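Local coordinates for virulence associated protein VapB (Rhodococcus equi, PDB 4CV7) that is of unknown biochemical function but belongs to the virulence-associated proteins of this bacterium, here as its eight-stranded antiparallel beta-barrel portion, at residues N11-A16 / P41-F46; V17-H22 / G33-L38. One frame throughout, in Å; residues are numbered along the deposited sequence. Where two conformers were deposited one is given.

How the interactions relate
Following the chain from its N terminus, strand 4-14 turns tightly into strand 18-25, which then pairs with strand 29-37 in interaction 2, a hairpin with ten residues between its two segments. The chain next passes Thr-39 and Ile-40 and returns beside the first strand, where interaction 1 joins 11-16 to 41-46. Interaction 1 thus closes the longer loop, and interaction 2 lies wholly within it. The two contacts share a seam between strands 4-14 and 18-25, where Ile-13 O is 2.9 Å from Lys-20 N. Together they align four consecutive strands in the order 42-52, 4-14, 18-25, 29-37, one Greek key of the barrel.

Interaction 1: N11-A16 / P41-F46; sequences NVISAA and PGAGAF
Residues 11-14 and 42-46 run side by side as antiparallel strands, their axes 4.7 Å apart and 176° between directions. Val-12 and Gly-44 form one hydrogen-bonded pair, with Val-12 N to Gly-44 O at 2.9 Å and an equal bond returned from Gly-44 N to Val-12 O. Ser-14 and Gly-42 form the next: Ser-14 N reaches Gly-42 O over 2.8 Å in an almost straight bond. Asn-11 with Ala-45 and Ile-13 with Ala-43 are the non-hydrogen-bonded pairs, and CA-H...O contacts add to the ladder, as from Ala-43 CA to Val-12 O at 3.2 Å.

The faces differ sharply. Asn-11, Ile-13, Ala-43 and Ala-45 share the outer one, where Ile-13 CG1 lies alongside Ala-43 CB at 4.4 Å, a loose apolar touch. On the inner face Val-12 and Ser-14 are buried. Phe-46 has CG between its backbone N and carbonyl carbon (chi1 62°), a rotation that brings the CE2 side of the ring up to the backbone of Asn-11; CE2 comes to 3.5 Å from Asn-11 N. Val-23, Leu-74 and Ile-76 also touch this ring. At the other end, Ser-14 OG accepts from Ala-16 N at 2.9 Å, which would make an ST turn; Ala-16 is modelled in two conformers and the bond is that of one copy, so the turn is tentative. Pro-41 CA approaches Ser-14 O. Gly-42 has a phi of 148°, where a CB would be jammed against the carbonyl O of Pro-41.

Because the two strands are first and fourth in the chain but neighbours in the sheet, this pairing is the long-range closure of a Greek key, one of the two that build the eight-stranded barrel.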
loop_
_atom_site.group_PDB
_atom_site.type_symbol
_atom_site.label_atom_id
_atom_site.label_comp_id
_atom_site.label_asym_id
_atom_site.label_seq_id
_atom_site.Cartn_x
_atom_site.Cartn_y
_atom_site.Cartn_z
ATOM N N ASN A 11 3.852 -2.457 -6.786
ATOM C CA ASN A 11 3.082 -3.042 -7.836
ATOM C C ASN A 11 1.815 -3.684 -7.249
ATOM O O ASN A 11 1.693 -3.901 -6.028
ATOM C CB ASN A 11 3.937 -4.039 -8.646
ATOM C CG ASN A 11 4.601 -5.132 -7.796
ATOM O OD1 ASN A 11 3.937 -5.866 -7.081
ATOM N ND2 ASN A 11 5.913 -5.106 -7.721
ATOM N N VAL A 12 0.889 -4.005 -8.131
ATOM C CA VAL A 12 -0.366 -4.626 -7.769
ATOM C C VAL A 12 -0.736 -5.654 -8.824
ATOM O O VAL A 12 -0.600 -5.358 -10.036
ATOM C CB VAL A 12 -1.472 -3.567 -7.615
ATOM C CG1 VAL A 12 -1.568 -2.667 -8.849
ATOM C CG2 VAL A 12 -2.824 -4.149 -7.271
ATOM N N ILE A 13 -1.258 -6.787 -8.371
ATOM C CA ILE A 13 -1.844 -7.771 -9.290
ATOM C C ILE A 13 -3.258 -7.955 -8.811
ATOM O O ILE A 13 -3.456 -8.372 -7.660
ATOM C CB ILE A 13 -1.069 -9.101 -9.238
ATOM C CG1 ILE A 13 0.389 -8.798 -9.570
ATOM C CG2 ILE A 13 -1.646 -10.121 -10.220
ATOM C CD1 ILE A 13 1.328 -9.951 -9.594
ATOM N N SER A 14 -4.252 -7.705 -9.673
ATOM C CA SER A 14 -5.647 -7.897 -9.370
ATOM C C SER A 14 -6.244 -9.103 -10.065
ATOM O O SER A 14 -6.117 -9.167 -11.302
ATOM C CB SER A 14 -6.420 -6.664 -9.756
ATOM O OG SER A 14 -7.832 -6.846 -9.440
ATOM N N ALA A 15 -7.022 -9.895 -9.303
ATOM C CA ALA A 15 -7.982 -10.860 -9.845
ATOM C C ALA A 15 -9.435 -10.421 -9.812
ATOM O O ALA A 15 -10.284 -11.260 -9.853
ATOM C CB ALA A 15 -7.808 -12.188 -9.095
ATOM N N ALA A 16 -9.665 -9.118 -9.817
ATOM C CA ALA A 16 -10.977 -8.444 -9.785
ATOM C C ALA A 16 -11.379 -8.229 -8.330
ATOM O O ALA A 16 -11.358 -7.091 -7.841
ATOM C CB ALA A 16 -12.006 -9.180 -10.514
ATOM N N PRO A 41 -9.482 -6.633 -13.366
ATOM C CA PRO A 41 -8.316 -7.490 -13.306
ATOM C C PRO A 41 -7.149 -6.947 -14.117
ATOM O O PRO A 41 -7.316 -6.200 -15.108
ATOM C CB PRO A 41 -8.840 -8.821 -13.867
ATOM C CG PRO A 41 -10.071 -8.474 -14.718
ATOM C CD PRO A 41 -10.551 -7.190 -14.191
ATOM N N GLY A 42 -5.962 -7.265 -13.675
ATOM C CA GLY A 42 -4.753 -6.748 -14.334
ATOM C C GLY A 42 -3.640 -6.552 -13.378
ATOM O O GLY A 42 -3.729 -6.891 -12.270
ATOM N N ALA A 43 -2.533 -5.989 -13.814
ATOM C CA ALA A 43 -1.331 -5.864 -13.058
ATOM C C ALA A 43 -0.831 -4.510 -13.398
ATOM O O ALA A 43 -0.931 -4.073 -14.559
ATOM C CB ALA A 43 -0.368 -6.940 -13.463
ATOM N N GLY A 44 -0.230 -3.819 -12.475
ATOM C CA GLY A 44 0.559 -2.665 -12.806
ATOM C C GLY A 44 1.542 -2.226 -11.759
ATOM O O GLY A 44 1.449 -2.664 -10.680
ATOM N N ALA A 45 2.472 -1.394 -12.123
ATOM C CA ALA A 45 3.488 -0.820 -11.249
ATOM C C ALA A 45 3.109 0.654 -10.967
ATOM O O ALA A 45 2.370 1.274 -11.720
ATOM C CB ALA A 45 4.894 -1.020 -11.774
ATOM N N PHE A 46 3.606 1.167 -9.842
ATOM C CA PHE A 46 3.371 2.518 -9.473
ATOM C C PHE A 46 4.605 3.123 -8.804
ATOM O O PHE A 46 5.432 2.432 -8.213
ATOM C CB PHE A 46 2.066 2.647 -8.688
ATOM C CG PHE A 46 2.045 1.883 -7.393
ATOM C CD1 PHE A 46 2.642 2.399 -6.252
ATOM C CD2 PHE A 46 1.427 0.612 -7.281
ATOM C CE1 PHE A 46 2.620 1.706 -5.084
ATOM C CE2 PHE A 46 1.411 -0.097 -6.104
ATOM C CZ PHE A 46 1.997 0.475 -5.002
#

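Interaction 2: V17-H22 / G33-L38; sequences VYQKFH and GDAGGL
Tyr-18 lays its ring alongside the Asp-34 side chain, both pointing the same way, with ring and carboxylate planes only 25° apart. The contact is one part of the beta hairpin 18-25/29-37 within the first Greek key of the barrel. The Tyr-18 side chain has CG opposite the backbone N (chi1 170°), and its OH donates to Asp-34 OD1 at 2.6 Å; OD1 receives it on the anti lone pair, away from OD2. The same OD1 is met on its syn side by Lys-20 NZ at 2.8 Å, out of the carboxylate plane. OD1 therefore accepts from two donors, the hydroxyl and the ammonium group, the second bond being part of a salt bridge; Lys-20 NZ is also held by a second carboxylate, that of Asp-32. A bound cobalt(II) ion lies about 4 Å from the side chain of Asp-34.

On the opposite face of the sheet Gln-19, Phe-21 and Ala-35 are buried. Phe-21 CE1 approaches Ala-35 CB at 4.4 Å, and Phe-65 packs edge-to-face with the Phe-21 ring. The backbone ladder is regular: Gln-19 and Ala-35 exchange two bonds, of which Ala-35 N to Gln-19 O measures 2.8 Å, and Phe-21 and Gly-33 exchange two more. Further along, Gly-37 N binds Val-17 O at 3.0 Å from above the carbonyl plane. The Gln-19 chain bends at its second torsion (chi2 88°), bringing its amide toward Gly-37. OE1 bonds weakly to Tyr-67 OH, while NE2 donates to Gly-37 O at 3.2 Å, again from above the carbonyl plane.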
loop_
_atom_site.group_PDB
_atom_site.type_symbol
_atom_site.label_atom_id
_atom_site.label_comp_id
_atom_site.label_asym_id
_atom_site.label_seq_id
_atom_site.Cartn_x
_atom_site.Cartn_y
_atom_site.Cartn_z
ATOM N N VAL A 17 -11.770 -9.292 -7.634
ATOM C CA VAL A 17 -12.064 -9.193 -6.170
ATOM C C VAL A 17 -10.876 -9.266 -5.199
ATOM O O VAL A 17 -10.998 -8.791 -4.077
ATOM C CB VAL A 17 -13.113 -10.190 -5.601
ATOM C CG1 VAL A 17 -14.408 -9.941 -6.162
ATOM C CG2 VAL A 17 -12.716 -11.618 -5.724
ATOM N N TYR A 18 -9.776 -9.942 -5.571
ATOM C CA TYR A 18 -8.599 -10.012 -4.778
ATOM C C TYR A 18 -7.460 -9.211 -5.454
ATOM O O TYR A 18 -7.308 -9.298 -6.638
ATOM C CB TYR A 18 -8.181 -11.455 -4.599
ATOM C CG TYR A 18 -6.851 -11.649 -3.988
ATOM C CD1 TYR A 18 -6.603 -11.532 -2.645
ATOM C CD2 TYR A 18 -5.750 -11.844 -4.840
ATOM C CE1 TYR A 18 -5.327 -11.648 -2.164
ATOM C CE2 TYR A 18 -4.475 -11.883 -4.415
ATOM C CZ TYR A 18 -4.184 -11.871 -3.085
ATOM O OH TYR A 18 -2.894 -11.921 -2.591
ATOM N N GLN A 19 -6.676 -8.572 -4.576
ATOM C CA GLN A 19 -5.425 -7.904 -5.088
ATOM C C GLN A 19 -4.273 -8.177 -4.184
ATOM O O GLN A 19 -4.365 -8.101 -2.947
ATOM C CB GLN A 19 -5.606 -6.366 -5.123
ATOM C CG GLN A 19 -6.762 -5.983 -6.039
ATOM C CD GLN A 19 -8.108 -5.965 -5.326
ATOM O OE1 GLN A 19 -8.139 -5.490 -4.192
ATOM N NE2 GLN A 19 -9.131 -6.518 -5.936
ATOM N N LYS A 20 -3.087 -8.437 -4.800
ATOM C CA LYS A 20 -1.845 -8.478 -4.050
ATOM C C LYS A 20 -1.050 -7.213 -4.328
ATOM O O LYS A 20 -0.834 -6.833 -5.466
ATOM C CB LYS A 20 -1.060 -9.644 -4.597
ATOM C CG LYS A 20 0.325 -9.706 -3.947
ATOM C CD LYS A 20 0.407 -10.131 -2.526
ATOM C CE LYS A 20 0.553 -11.585 -2.326
ATOM N NZ LYS A 20 0.586 -11.846 -0.850
ATOM N N PHE A 21 -0.682 -6.511 -3.236
ATOM C CA PHE A 21 0.117 -5.334 -3.328
ATOM C C PHE A 21 1.549 -5.600 -2.789
ATOM O O PHE A 21 1.685 -6.282 -1.768
ATOM C CB PHE A 21 -0.488 -4.167 -2.460
ATOM C CG PHE A 21 -1.656 -3.450 -3.048
ATOM C CD1 PHE A 21 -2.887 -4.072 -3.140
ATOM C CD2 PHE A 21 -1.546 -2.132 -3.506
ATOM C CE1 PHE A 21 -3.994 -3.423 -3.670
ATOM C CE2 PHE A 21 -2.670 -1.485 -4.062
ATOM C CZ PHE A 21 -3.867 -2.139 -4.104
ATOM N N HIS A 22 2.534 -4.988 -3.423
ATOM C CA HIS A 22 3.913 -4.872 -2.876
ATOM C C HIS A 22 4.258 -3.430 -2.926
ATOM O O HIS A 22 4.007 -2.694 -3.882
ATOM C CB HIS A 22 4.902 -5.691 -3.664
ATOM C CG HIS A 22 4.663 -7.145 -3.486
ATOM N ND1 HIS A 22 4.012 -7.909 -4.409
ATOM C CD2 HIS A 22 5.029 -7.978 -2.494
ATOM C CE1 HIS A 22 3.993 -9.172 -3.995
ATOM N NE2 HIS A 22 4.619 -9.237 -2.844
ATOM N N GLY A 33 0.830 -6.884 0.892
ATOM C CA GLY A 33 -0.592 -6.750 1.285
ATOM C C GLY A 33 -1.557 -7.499 0.415
ATOM O O GLY A 33 -1.340 -7.705 -0.761
ATOM N N ASP A 34 -2.593 -8.008 1.080
ATOM C CA ASP A 34 -3.588 -8.840 0.455
ATOM C C ASP A 34 -4.942 -8.161 0.668
ATOM O O ASP A 34 -5.360 -8.099 1.808
ATOM C CB ASP A 34 -3.581 -10.211 1.120
ATOM C CG ASP A 34 -2.281 -10.928 0.882
ATOM O OD1 ASP A 34 -2.077 -11.458 -0.199
ATOM O OD2 ASP A 34 -1.570 -11.115 1.841
ATOM N N ALA A 35 -5.556 -7.734 -0.411
ATOM C CA ALA A 35 -6.774 -6.923 -0.314
ATOM C C ALA A 35 -7.897 -7.635 -1.004
ATOM O O ALA A 35 -7.749 -8.420 -1.930
ATOM C CB ALA A 35 -6.606 -5.568 -0.886
ATOM N N GLY A 36 -9.150 -7.278 -0.594
ATOM C CA GLY A 36 -10.315 -7.397 -1.405
ATOM C C GLY A 36 -10.762 -6.066 -1.909
ATOM O O GLY A 36 -10.588 -5.045 -1.212
ATOM N N GLY A 37 -11.444 -6.063 -3.009
ATOM C CA GLY A 37 -11.928 -4.803 -3.588
ATOM C C GLY A 37 -12.615 -5.027 -4.869
ATOM O O GLY A 37 -12.301 -5.947 -5.580
ATOM N N LEU A 38 -13.385 -4.111 -5.321
ATOM C CA LEU A 38 -14.130 -4.239 -6.545
ATOM C C LEU A 38 -13.269 -3.515 -7.570
ATOM O O LEU A 38 -13.296 -2.244 -7.695
ATOM C CB LEU A 38 -15.534 -3.638 -6.367
ATOM C CG LEU A 38 -16.429 -4.459 -5.452
ATOM C CD1 LEU A 38 -17.753 -3.709 -5.258
ATOM C CD2 LEU A 38 -16.625 -5.842 -5.936
#